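Local atomic coordinates of putative lipoprotein GNA1162 (Neisseria meningitidis, PDB entry 4HRV), a protein that is a putative lipoprotein of undetermined molecular function, whose fold is probably related to that of the N-terminal domain of TolB. Residues 83-88 / 116-121; 17-22 / 69-74; 91-96 / 109-114. The protein carries 3 engineered substitutions. All coordinates share one frame; numbering follows the deposited sequence.

Interaction 1 (83-88 / 116-121)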
ATOM      1  N   GLY B  83      -8.177 -15.632 -24.483  1.00 37.45           N
ATOM      2  CA  GLY B  83      -7.294 -14.944 -25.418  1.00 37.00           C
ATOM      3  C   GLY B  83      -6.362 -13.937 -24.766  1.00 39.38           C
ATOM      4  O   GLY B  83      -5.778 -13.091 -25.447  1.00 39.56           O
ATOM      5  N   ASN B  84      -6.235 -14.016 -23.440  1.00 36.15           N
ATOM      6  CA  ASN B  84      -5.373 -13.125 -22.667  1.00 33.03           C
ATOM      7  C   ASN B  84      -3.862 -13.357 -22.859  1.00 35.23           C
ATOM      8  O   ASN B  84      -3.414 -14.487 -22.993  1.00 37.56           O
ATOM      9  CB  ASN B  84      -5.719 -13.247 -21.171  1.00 30.87           C
ATOM     10  CG  ASN B  84      -5.550 -14.662 -20.644  1.00 31.56           C
ATOM     11  OD1 ASN B  84      -4.750 -14.902 -19.748  1.00 37.62           O
ATOM     12  ND2 ASN B  84      -6.300 -15.607 -21.203  1.00 29.32           N
ATOM     13  N   ASP B  85      -3.077 -12.282 -22.833  1.00 39.84           N
ATOM     14  CA  ASP B  85      -1.620 -12.408 -22.880  1.00 40.54           C
ATOM     15  C   ASP B  85      -1.036 -12.906 -21.553  1.00 33.77           C
ATOM     16  O   ASP B  85      -0.064 -13.655 -21.535  1.00 34.62           O
ATOM     17  CB  ASP B  85      -0.964 -11.069 -23.220  1.00 43.77           C
ATOM     18  CG  ASP B  85      -1.401 -10.518 -24.566  1.00 46.85           C
ATOM     19  OD1 ASP B  85      -1.477 -11.288 -25.543  1.00 45.97           O
ATOM     20  OD2 ASP B  85      -1.653  -9.297 -24.641  1.00 52.10           O
ATOM     21  N   ALA B  86      -1.609 -12.472 -20.437  1.00 30.51           N
ATOM     22  CA  ALA B  86      -1.044 -12.841 -19.147  1.00 28.62           C
ATOM     23  C   ALA B  86      -2.119 -13.103 -18.115  1.00 30.76           C
ATOM     24  O   ALA B  86      -3.266 -12.692 -18.282  1.00 31.70           O
ATOM     25  CB  ALA B  86      -0.082 -11.760 -18.664  1.00 32.43           C
ATOM     26  N   VAL B  87      -1.745 -13.796 -17.046  1.00 28.77           N
ATOM     27  CA  VAL B  87      -2.679 -14.083 -15.972  1.00 24.84           C
ATOM     28  C   VAL B  87      -2.106 -13.544 -14.694  1.00 27.63           C
ATOM     29  O   VAL B  87      -0.923 -13.735 -14.396  1.00 27.35           O
ATOM     30  CB  VAL B  87      -2.913 -15.606 -15.792  1.00 27.36           C
ATOM     31  CG1 VAL B  87      -4.017 -15.864 -14.773  1.00 26.01           C
ATOM     32  CG2 VAL B  87      -3.249 -16.245 -17.127  1.00 29.41           C
ATOM     33  N   LEU B  88      -2.954 -12.866 -13.934  1.00 23.91           N
ATOM     34  CA  LEU B  88      -2.551 -12.331 -12.646  1.00 25.70           C
ATOM     35  C   LEU B  88      -3.133 -13.169 -11.525  1.00 26.98           C
ATOM     36  O   LEU B  88      -4.351 -13.328 -11.421  1.00 28.42           O
ATOM     37  CB  LEU B  88      -2.987 -10.866 -12.528  1.00 27.72           C
ATOM     38  CG  LEU B  88      -2.665 -10.175 -11.198  1.00 34.19           C
ATOM     39  CD1 LEU B  88      -1.157  -9.986 -11.036  1.00 33.20           C
ATOM     40  CD2 LEU B  88      -3.389  -8.840 -11.132  1.00 40.23           C
ATOM     41  N   ASP B 116       2.989 -15.089 -18.083  1.00 34.38           N
ATOM     42  CA  ASP B 116       2.707 -15.158 -19.501  1.00 35.47           C
ATOM     43  C   ASP B 116       1.773 -16.343 -19.733  1.00 36.38           C
ATOM     44  O   ASP B 116       2.066 -17.459 -19.325  1.00 36.40           O
ATOM     45  CB  ASP B 116       4.028 -15.322 -20.260  1.00 39.89           C
ATOM     46  CG  ASP B 116       3.847 -15.375 -21.772  1.00 44.62           C
ATOM     47  OD1 ASP B 116       2.957 -16.104 -22.257  1.00 45.31           O
ATOM     48  OD2 ASP B 116       4.615 -14.683 -22.475  1.00 44.60           O
ATOM     49  N   SER B 117       0.634 -16.092 -20.362  1.00 36.18           N
ATOM     50  CA  SER B 117      -0.405 -17.105 -20.439  1.00 36.30           C
ATOM     51  C   SER B 117      -0.101 -18.150 -21.507  1.00 38.96           C
ATOM     52  O   SER B 117      -0.703 -19.219 -21.511  1.00 39.14           O
ATOM     53  CB  SER B 117      -1.775 -16.463 -20.690  1.00 40.67           C
ATOM     54  OG  SER B 117      -2.830 -17.336 -20.294  1.00 43.78           O
ATOM     55  N   ARG B 118       0.837 -17.836 -22.400  1.00 38.93           N
ATOM     56  CA  ARG B 118       1.224 -18.758 -23.467  1.00 45.66           C
ATOM     57  C   ARG B 118       2.268 -19.799 -23.035  1.00 49.43           C
ATOM     58  O   ARG B 118       2.231 -20.935 -23.497  1.00 50.06           O
ATOM     59  CB  ARG B 118       1.707 -17.988 -24.704  1.00 46.74           C
ATOM     60  CG  ARG B 118       0.622 -17.136 -25.347  1.00 50.14           C
ATOM     61  CD  ARG B 118       1.117 -16.372 -26.566  1.00 54.81           C
ATOM     62  NE  ARG B 118       0.012 -15.816 -27.346  1.00 54.59           N
ATOM     63  CZ  ARG B 118      -0.549 -14.631 -27.120  1.00 56.20           C
ATOM     64  NH1 ARG B 118      -0.113 -13.857 -26.131  1.00 57.17           N
ATOM     65  NH2 ARG B 118      -1.547 -14.215 -27.887  1.00 55.90           N
ATOM     66  N   ASN B 119       3.190 -19.430 -22.149  1.00 48.94           N
ATOM     67  CA  ASN B 119       4.245 -20.370 -21.760  1.00 47.46           C
ATOM     68  C   ASN B 119       4.469 -20.507 -20.263  1.00 46.04           C
ATOM     69  O   ASN B 119       5.380 -21.213 -19.826  1.00 49.29           O
ATOM     70  CB  ASN B 119       5.565 -20.020 -22.454  1.00 51.01           C
ATOM     71  CG  ASN B 119       6.040 -18.615 -22.129  1.00 52.35           C
ATOM     72  OD1 ASN B 119       6.757 -17.996 -22.915  1.00 62.38           O
ATOM     73  ND2 ASN B 119       5.627 -18.097 -20.980  1.00 39.88           N
ATOM     74  N   GLY B 120       3.654 -19.815 -19.476  1.00 32.10           N
ATOM     75  CA  GLY B 120       3.701 -19.960 -18.045  1.00 36.70           C
ATOM     76  C   GLY B 120       4.869 -19.237 -17.408  1.00 35.77           C
ATOM     77  O   GLY B 120       5.105 -19.409 -16.225  1.00 39.67           O
ATOM     78  N   LYS B 121       5.604 -18.441 -18.182  1.00 37.33           N
ATOM     79  CA  LYS B 121       6.744 -17.720 -17.626  1.00 36.09           C
ATOM     80  C   LYS B 121       6.287 -16.590 -16.720  1.00 36.62           C
ATOM     81  O   LYS B 121       5.353 -15.858 -17.032  1.00 33.90           O
ATOM     82  CB  LYS B 121       7.688 -17.182 -18.709  1.00 42.20           C
ATOM     83  CG  LYS B 121       8.842 -16.359 -18.118  1.00 50.22           C
ATOM     84  CD  LYS B 121       9.766 -15.777 -19.174  1.00 57.18           C
ATOM     85  CE  LYS B 121      10.918 -15.000 -18.536  1.00 61.08           C
ATOM     86  NZ  LYS B 121      10.463 -13.874 -17.653  1.00 64.34           N
TER
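The open end of a beta hairpin, where strand 86-99 starts and strand 104-116 finishes, brings Asp85 and Ala86 against Asp116 and Ser117. Ala86 and Asp116 form an antiparallel non-hydrogen-bonded pair with their CA atoms 4.4 Å apart, and their side chains diverge. Just outside this pair the backbone is still tied: Ser117 N donates to Asp85 O over 2.8 Å in an almost straight bond, although the second chain has by then left the strand. The departure is a turn organised by Asp116. Its CG is anti to the backbone N (chi1 -179°), which sends the carboxylate forward over the residues that follow, and Arg118 N donates to Asp116 OD1 at 2.7 Å, an Asx turn. Asp116 N also bonds back to Lys121 O, so that the chain reverses tightly toward strand 122-133. Arg118 runs extended from CG to NE and lies alongside Asp85, the two side chains parallel. Its NH1 makes a salt bridge to Asp85 OD1 of 3.0 Å, its N-H aimed almost straight at the oxygen, which sits at the edge of the guanidinium and close to its plane. The two flat groups are turned 32° from each other. OD1 is met on its anti side; NH1 makes the bond, while Arg118 NH2 stays 3.8 Å from Asp85 OD1. The other oxygen, OD2, has a weak bond from Ala14 N. Ser117 points toward 83-88. Its OG hydrogen-bonds to Pro75 O, and lies 3.1 Å from Asn84 OD1, a second possible acceptor for the same proton. Val87 CG2 packs 3.4 Å from Ser117 OG, while helix 75-82 approaches through His79, which touches both Ser117 and Arg118.

Interaction 2 (17-22 / 69-74)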
ATOM      1  N   LEU B  17      -5.668 -11.223 -17.615  1.00 32.70           N
ATOM      2  CA  LEU B  17      -6.731 -11.933 -16.919  1.00 33.32           C
ATOM      3  C   LEU B  17      -6.424 -11.978 -15.421  1.00 33.13           C
ATOM      4  O   LEU B  17      -5.412 -12.541 -14.991  1.00 29.74           O
ATOM      5  CB  LEU B  17      -6.859 -13.367 -17.463  1.00 32.75           C
ATOM      6  CG  LEU B  17      -7.914 -14.258 -16.803  1.00 35.64           C
ATOM      7  CD1 LEU B  17      -9.299 -13.694 -17.048  1.00 37.21           C
ATOM      8  CD2 LEU B  17      -7.832 -15.712 -17.308  1.00 32.52           C
ATOM      9  N   VAL B  18      -7.286 -11.360 -14.625  1.00 28.69           N
ATOM     10  CA  VAL B  18      -7.199 -11.517 -13.185  1.00 26.41           C
ATOM     11  C   VAL B  18      -8.180 -12.583 -12.746  1.00 28.70           C
ATOM     12  O   VAL B  18      -9.396 -12.444 -12.913  1.00 28.21           O
ATOM     13  CB  VAL B  18      -7.461 -10.199 -12.430  1.00 26.43           C
ATOM     14  CG1 VAL B  18      -7.090 -10.372 -10.960  1.00 25.82           C
ATOM     15  CG2 VAL B  18      -6.648  -9.066 -13.075  1.00 26.59           C
ATOM     16  N   VAL B  19      -7.646 -13.675 -12.210  1.00 32.16           N
ATOM     17  CA  VAL B  19      -8.501 -14.755 -11.748  1.00 30.88           C
ATOM     18  C   VAL B  19      -8.903 -14.474 -10.303  1.00 30.22           C
ATOM     19  O   VAL B  19      -8.229 -13.719  -9.607  1.00 30.04           O
ATOM     20  CB  VAL B  19      -7.820 -16.136 -11.845  1.00 29.80           C
ATOM     21  CG1 VAL B  19      -7.545 -16.509 -13.317  1.00 27.86           C
ATOM     22  CG2 VAL B  19      -6.571 -16.170 -11.010  1.00 26.97           C
ATOM     23  N   PRO B  20     -10.025 -15.057  -9.861  1.00 33.38           N
ATOM     24  CA  PRO B  20     -10.457 -14.905  -8.469  1.00 35.37           C
ATOM     25  C   PRO B  20      -9.303 -15.196  -7.527  1.00 35.38           C
ATOM     26  O   PRO B  20      -8.667 -16.244  -7.637  1.00 32.70           O
ATOM     27  CB  PRO B  20     -11.541 -15.970  -8.326  1.00 38.66           C
ATOM     28  CG  PRO B  20     -12.134 -16.071  -9.682  1.00 36.32           C
ATOM     29  CD  PRO B  20     -10.999 -15.814 -10.664  1.00 33.84           C
ATOM     30  N   PRO B  21      -9.017 -14.267  -6.606  1.00 31.05           N
ATOM     31  CA  PRO B  21      -7.871 -14.476  -5.722  1.00 33.67           C
ATOM     32  C   PRO B  21      -8.060 -15.643  -4.763  1.00 30.64           C
ATOM     33  O   PRO B  21      -9.178 -15.933  -4.346  1.00 35.76           O
ATOM     34  CB  PRO B  21      -7.772 -13.143  -4.957  1.00 38.93           C
ATOM     35  CG  PRO B  21      -8.390 -12.136  -5.899  1.00 41.19           C
ATOM     36  CD  PRO B  21      -9.548 -12.896  -6.506  1.00 37.41           C
ATOM     37  N   LEU B  22      -6.962 -16.316  -4.443  1.00 30.15           N
ATOM     38  CA  LEU B  22      -6.963 -17.400  -3.477  1.00 35.13           C
ATOM     39  C   LEU B  22      -7.005 -16.807  -2.081  1.00 35.76           C
ATOM     40  O   LEU B  22      -6.324 -15.818  -1.788  1.00 36.86           O
ATOM     41  CB  LEU B  22      -5.683 -18.215  -3.600  1.00 39.45           C
ATOM     42  CG  LEU B  22      -5.695 -19.600  -4.227  1.00 48.73           C
ATOM     43  CD1 LEU B  22      -4.392 -20.292  -3.855  1.00 50.43           C
ATOM     44  CD2 LEU B  22      -6.919 -20.408  -3.768  1.00 47.25           C
ATOM     45  N   ASP B  69      -9.455 -24.232  -7.514  1.00 37.16           N
ATOM     46  CA  ASP B  69      -9.553 -24.951  -8.777  1.00 34.89           C
ATOM     47  C   ASP B  69      -8.959 -24.061  -9.874  1.00 38.37           C
ATOM     48  O   ASP B  69      -8.171 -24.513 -10.708  1.00 35.94           O
ATOM     49  CB  ASP B  69     -11.007 -25.282  -9.124  1.00 40.61           C
ATOM     50  CG  ASP B  69     -11.573 -26.422  -8.291  1.00 47.53           C
ATOM     51  OD1 ASP B  69     -10.803 -27.327  -7.902  1.00 44.13           O
ATOM     52  OD2 ASP B  69     -12.794 -26.402  -8.026  1.00 51.01           O
ATOM     53  N   ILE B  70      -9.340 -22.789  -9.863  1.00 36.25           N
ATOM     54  CA  ILE B  70      -8.956 -21.884 -10.953  1.00 32.61           C
ATOM     55  C   ILE B  70      -7.445 -21.660 -11.019  1.00 29.79           C
ATOM     56  O   ILE B  70      -6.840 -21.766 -12.093  1.00 35.73           O
ATOM     57  CB  ILE B  70      -9.755 -20.571 -10.910  1.00 30.53           C
ATOM     58  CG1 ILE B  70     -11.233 -20.875 -11.189  1.00 35.11           C
ATOM     59  CG2 ILE B  70      -9.212 -19.565 -11.931  1.00 26.15           C
ATOM     60  CD1 ILE B  70     -12.190 -19.773 -10.822  1.00 35.26           C
ATOM     61  N   HIS B  71      -6.836 -21.400  -9.868  1.00 30.01           N
ATOM     62  CA  HIS B  71      -5.396 -21.193  -9.782  1.00 32.20           C
ATOM     63  C   HIS B  71      -4.595 -22.424 -10.175  1.00 38.02           C
ATOM     64  O   HIS B  71      -3.382 -22.339 -10.372  1.00 36.50           O
ATOM     65  CB  HIS B  71      -4.998 -20.777  -8.372  1.00 34.20           C
ATOM     66  CG  HIS B  71      -5.329 -19.360  -8.043  1.00 32.49           C
ATOM     67  ND1 HIS B  71      -4.382 -18.465  -7.596  1.00 31.74           N
ATOM     68  CD2 HIS B  71      -6.499 -18.679  -8.086  1.00 35.60           C
ATOM     69  CE1 HIS B  71      -4.952 -17.296  -7.368  1.00 30.74           C
ATOM     70  NE2 HIS B  71      -6.236 -17.396  -7.662  1.00 30.88           N
ATOM     71  N   ALA B  72      -5.278 -23.564 -10.260  1.00 42.28           N
ATOM     72  CA  ALA B  72      -4.652 -24.828 -10.633  1.00 44.49           C
ATOM     73  C   ALA B  72      -4.674 -25.091 -12.142  1.00 44.37           C
ATOM     74  O   ALA B  72      -3.921 -25.928 -12.647  1.00 45.18           O
ATOM     75  CB  ALA B  72      -5.329 -25.977  -9.889  1.00 47.51           C
ATOM     76  N   VAL B  73      -5.555 -24.401 -12.858  1.00 40.41           N
ATOM     77  CA  VAL B  73      -5.682 -24.586 -14.295  1.00 41.91           C
ATOM     78  C   VAL B  73      -4.405 -24.131 -14.979  1.00 42.12           C
ATOM     79  O   VAL B  73      -3.847 -23.105 -14.612  1.00 35.70           O
ATOM     80  CB  VAL B  73      -6.839 -23.740 -14.852  1.00 43.69           C
ATOM     81  CG1 VAL B  73      -6.862 -23.788 -16.382  1.00 44.88           C
ATOM     82  CG2 VAL B  73      -8.164 -24.221 -14.280  1.00 47.30           C
ATOM     83  N   ARG B  74      -3.928 -24.878 -15.971  1.00 40.36           N
ATOM     84  CA  ARG B  74      -2.753 -24.416 -16.709  1.00 40.37           C
ATOM     85  C   ARG B  74      -3.054 -23.101 -17.428  1.00 34.29           C
ATOM     86  O   ARG B  74      -4.116 -22.939 -18.029  1.00 34.28           O
ATOM     87  CB  ARG B  74      -2.253 -25.487 -17.697  1.00 44.19           C
ATOM     88  CG  ARG B  74      -1.570 -26.654 -16.996  1.00 50.42           C
ATOM     89  CD  ARG B  74      -0.628 -27.414 -17.911  1.00 58.51           C
ATOM     90  NE  ARG B  74      -1.287 -27.869 -19.131  1.00 60.82           N
ATOM     91  CZ  ARG B  74      -1.085 -27.328 -20.327  1.00 64.55           C
ATOM     92  NH1 ARG B  74      -0.234 -26.319 -20.457  1.00 65.08           N
ATOM     93  NH2 ARG B  74      -1.721 -27.796 -21.395  1.00 66.87           N
TER
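His71, Ile70 and Leu22 have the largest areas buried here, and the imidazole of His71 organises the contact. Leu22 lies over one face of the ring: its CG sits 3.8 Å from the ring centroid and only 9° from the normal, a CH-pi contact made by the methine carbon as the two side chains pass antiparallel to each other. At the ring edge, nearly in its plane, His71 NE2 donates to Pro20 O over 2.7 Å. The bond is bent, 145° at the hydrogen, but it gives a helix side chain a grip on the backbone of 17-22, and together with Leu22 it fixes the rotation of the ring. Val19 CG2 approaches the same nitrogen obliquely, 3.6 Å from His71 NE2. Ile70 supplies the purely apolar part. With chi1 at -66°, its CG1 stays near the backbone N and its CG2 swings to the far side, and the two branches reach different partners: CG2 meets Val19 CB at 3.7 Å, whereas CD1, at the end of the other branch, lies 3.9 Å from Pro20 CG. Thus the last turn of helix 67-72 rests on strand 15-23 where its regular course is interrupted. Phe59 of helix 52-61 touches Val19, Pro20 and Ile70, Leu78 of helix 75-82 adds to the packing of Val19, and Tyr89 of the adjacent strand 86-99 meets the His71 ring.

Interaction 3 (91-96 / 109-114)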
ATOM      1  N   THR B  91      -2.926 -13.966  -4.023  1.00 24.10           N
ATOM      2  CA  THR B  91      -3.206 -14.757  -2.835  1.00 26.53           C
ATOM      3  C   THR B  91      -3.171 -13.880  -1.574  1.00 30.31           C
ATOM      4  O   THR B  91      -2.187 -13.188  -1.313  1.00 31.01           O
ATOM      5  CB  THR B  91      -2.193 -15.908  -2.684  1.00 32.66           C
ATOM      6  OG1 THR B  91      -2.276 -16.756  -3.828  1.00 35.56           O
ATOM      7  CG2 THR B  91      -2.471 -16.731  -1.428  1.00 36.95           C
ATOM      8  N   VAL B  92      -4.265 -13.896  -0.821  1.00 31.97           N
ATOM      9  CA  VAL B  92      -4.308 -13.251   0.485  1.00 34.15           C
ATOM     10  C   VAL B  92      -3.793 -14.240   1.526  1.00 36.26           C
ATOM     11  O   VAL B  92      -4.382 -15.311   1.723  1.00 37.80           O
ATOM     12  CB  VAL B  92      -5.736 -12.818   0.855  1.00 34.83           C
ATOM     13  CG1 VAL B  92      -5.793 -12.340   2.331  1.00 33.74           C
ATOM     14  CG2 VAL B  92      -6.211 -11.724  -0.082  1.00 33.84           C
ATOM     15  N   THR B  93      -2.686 -13.889   2.174  1.00 31.36           N
ATOM     16  CA  THR B  93      -2.028 -14.786   3.116  1.00 38.30           C
ATOM     17  C   THR B  93      -2.350 -14.422   4.559  1.00 42.32           C
ATOM     18  O   THR B  93      -2.219 -15.248   5.466  1.00 45.90           O
ATOM     19  CB  THR B  93      -0.505 -14.766   2.912  1.00 42.99           C
ATOM     20  OG1 THR B  93      -0.005 -13.436   3.134  1.00 46.97           O
ATOM     21  CG2 THR B  93      -0.168 -15.195   1.501  1.00 40.36           C
ATOM     22  N   GLU B  94      -2.772 -13.181   4.775  1.00 40.75           N
ATOM     23  CA  GLU B  94      -3.209 -12.771   6.100  1.00 41.92           C
ATOM     24  C   GLU B  94      -4.410 -11.826   6.044  1.00 39.40           C
ATOM     25  O   GLU B  94      -4.503 -10.970   5.176  1.00 36.93           O
ATOM     26  CB  GLU B  94      -2.051 -12.128   6.868  1.00 43.63           C
ATOM     27  CG  GLU B  94      -2.339 -11.938   8.334  1.00 53.94           C
ATOM     28  CD  GLU B  94      -1.084 -11.683   9.148  1.00 62.04           C
ATOM     29  OE1 GLU B  94      -1.047 -12.097  10.329  1.00 64.51           O
ATOM     30  OE2 GLU B  94      -0.138 -11.071   8.601  1.00 64.79           O
ATOM     31  N   TYR B  95      -5.334 -11.984   6.980  1.00 41.20           N
ATOM     32  CA  TYR B  95      -6.480 -11.095   7.054  1.00 43.35           C
ATOM     33  C   TYR B  95      -7.141 -11.223   8.408  1.00 45.38           C
ATOM     34  O   TYR B  95      -7.673 -12.279   8.749  1.00 45.74           O
ATOM     35  CB  TYR B  95      -7.492 -11.431   5.965  1.00 39.81           C
ATOM     36  CG  TYR B  95      -8.659 -10.469   5.868  1.00 41.91           C
ATOM     37  CD1 TYR B  95      -9.737 -10.550   6.752  1.00 49.34           C
ATOM     38  CD2 TYR B  95      -8.694  -9.493   4.882  1.00 41.18           C
ATOM     39  CE1 TYR B  95     -10.812  -9.676   6.656  1.00 50.99           C
ATOM     40  CE2 TYR B  95      -9.763  -8.620   4.776  1.00 44.78           C
ATOM     41  CZ  TYR B  95     -10.813  -8.709   5.665  1.00 50.29           C
ATOM     42  OH  TYR B  95     -11.866  -7.834   5.550  1.00 51.55           O
ATOM     43  N   GLY B  96      -7.122 -10.150   9.183  1.00 47.33           N
ATOM     44  CA  GLY B  96      -7.775 -10.202  10.472  1.00 48.40           C
ATOM     45  C   GLY B  96      -7.311  -9.128  11.420  1.00 44.87           C
ATOM     46  O   GLY B  96      -6.616  -8.182  11.035  1.00 39.25           O
ATOM     47  N   SER B 109      -2.270  -9.043   4.297  1.00 31.50           N
ATOM     48  CA  SER B 109      -1.078  -9.291   3.509  1.00 30.41           C
ATOM     49  C   SER B 109      -1.493 -10.132   2.307  1.00 30.85           C
ATOM     50  O   SER B 109      -2.335 -11.027   2.426  1.00 32.71           O
ATOM     51  CB  SER B 109      -0.026 -10.045   4.317  1.00 33.06           C
ATOM     52  OG  SER B 109       0.240  -9.415   5.554  1.00 42.62           O
ATOM     53  N   ALA B 110      -0.913  -9.820   1.159  1.00 28.90           N
ATOM     54  CA  ALA B 110      -1.213 -10.527  -0.074  1.00 30.34           C
ATOM     55  C   ALA B 110       0.046 -10.584  -0.921  1.00 30.45           C
ATOM     56  O   ALA B 110       0.953  -9.764  -0.774  1.00 32.08           O
ATOM     57  CB  ALA B 110      -2.334  -9.838  -0.832  1.00 29.83           C
ATOM     58  N   LYS B 111       0.101 -11.571  -1.798  1.00 30.38           N
ATOM     59  CA  LYS B 111       1.216 -11.721  -2.692  1.00 32.08           C
ATOM     60  C   LYS B 111       0.629 -11.985  -4.070  1.00 33.65           C
ATOM     61  O   LYS B 111      -0.507 -12.437  -4.191  1.00 31.35           O
ATOM     62  CB  LYS B 111       2.113 -12.865  -2.230  1.00 37.12           C
ATOM     63  CG  LYS B 111       1.424 -14.222  -2.174  1.00 42.75           C
ATOM     64  CD  LYS B 111       2.347 -15.260  -1.549  1.00 48.76           C
ATOM     65  CE  LYS B 111       1.682 -16.624  -1.462  1.00 54.82           C
ATOM     66  NZ  LYS B 111       2.572 -17.627  -0.811  1.00 59.56           N
ATOM     67  N   ALA B 112       1.369 -11.646  -5.114  1.00 33.84           N
ATOM     68  CA  ALA B 112       0.838 -11.804  -6.456  1.00 35.56           C
ATOM     69  C   ALA B 112       1.944 -12.101  -7.438  1.00 32.91           C
ATOM     70  O   ALA B 112       3.107 -11.788  -7.187  1.00 30.83           O
ATOM     71  CB  ALA B 112       0.068 -10.570  -6.881  1.00 34.34           C
ATOM     72  N   ARG B 113       1.581 -12.744  -8.545  1.00 29.69           N
ATOM     73  CA  ARG B 113       2.516 -12.951  -9.624  1.00 31.87           C
ATOM     74  C   ARG B 113       1.795 -12.825 -10.957  1.00 29.30           C
ATOM     75  O   ARG B 113       0.644 -13.240 -11.090  1.00 28.11           O
ATOM     76  CB  ARG B 113       3.187 -14.319  -9.495  1.00 39.80           C
ATOM     77  CG  ARG B 113       2.263 -15.498  -9.717  1.00 39.65           C
ATOM     78  CD  ARG B 113       2.970 -16.814  -9.409  1.00 47.85           C
ATOM     79  NE  ARG B 113       2.259 -17.950  -9.995  1.00 54.25           N
ATOM     80  CZ  ARG B 113       1.169 -18.490  -9.458  1.00 54.33           C
ATOM     81  NH1 ARG B 113       0.679 -17.995  -8.328  1.00 56.66           N
ATOM     82  NH2 ARG B 113       0.572 -19.513 -10.046  1.00 48.98           N
ATOM     83  N   LEU B 114       2.474 -12.237 -11.937  1.00 27.77           N
ATOM     84  CA  LEU B 114       1.927 -12.109 -13.282  1.00 26.20           C
ATOM     85  C   LEU B 114       2.632 -13.109 -14.191  1.00 27.26           C
ATOM     86  O   LEU B 114       3.850 -13.117 -14.275  1.00 31.21           O
ATOM     87  CB  LEU B 114       2.166 -10.706 -13.830  1.00 28.33           C
ATOM     88  CG  LEU B 114       1.480 -10.448 -15.173  1.00 30.03           C
ATOM     89  CD1 LEU B 114      -0.020 -10.372 -14.952  1.00 29.65           C
ATOM     90  CD2 LEU B 114       1.984  -9.174 -15.847  1.00 29.22           C
TER
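The carbonyl group of Ser109 is approached from one face of its plane by two neighbouring N-H groups, those of Thr93 and Glu94. Thr93 N is 2.9 Å from Ser109 O and tilted 33° from the plane. Glu94 N is 3.2 Å from Ser109 O and tilted 29°. Two consecutive residues facing one residue across the hairpin make a classic beta bulge, which shifts the register of strands 86-99 and 104-116 by one. The return bond also departs from planarity, since Ser109 N stands above the carbonyl plane of Glu94, 3.1 Å from Glu94 O. Before the bulge the pairing is regular. Thr91 and Lys111 form a hydrogen-bonded antiparallel pair, in which Lys111 N donates to Thr91 O at 2.8 Å; the reciprocal bond runs from Thr91 N to Lys111 O. Thr91, Glu94, Ser109 and Lys111 share one face of the sheet. There the extended aliphatic chain of Lys111 runs parallel to the Thr91 side chain and beside it, and is crossed at about a right angle by Thr93, whose CG2 comes 3.8 Å from Lys111 CE. Ser109 OG hydrogen-bonds to Ser129 OG on the next strand, and Glu94 OE2 offers it a weaker, long alternative. Val92 and Ala110 occupy the other face, where Val149 in helix 139-154 of the second subunit packs on Ala110, so that this part of the hairpin also contributes to the dimer contact. The bulge draws in one more group: a chi1 of 61° turns Thr93 OG1 into the gap flanked by N and C as seen along the CB-CA bond, 3.4 Å from Ser109 O, in a weak third hydrogen bond to that oxygen.

In the fold
Interactions 1 and 3 share strand 86-99, paired with 104-116 in interaction 3 and with the turn that follows in interaction 1; interaction 2 fastens a helix to the neighbouring strand 15-23. Probable backbone hydrogen bonds join them: Leu88 N to Leu17 O links interactions 1 and 2, and Leu22 O to Val92 N links 2 and 3. Interaction 3, about 7 Å from the chain centre to its own centre, is mainly backbone pairing, with one face meeting the second subunit. Interaction 2 is mostly apolar packing with one imidazole bond. Interaction 1, about 16 Å out at the strand ends, adds polar side chains and a salt bridge to one backbone bond. All three are partly buried.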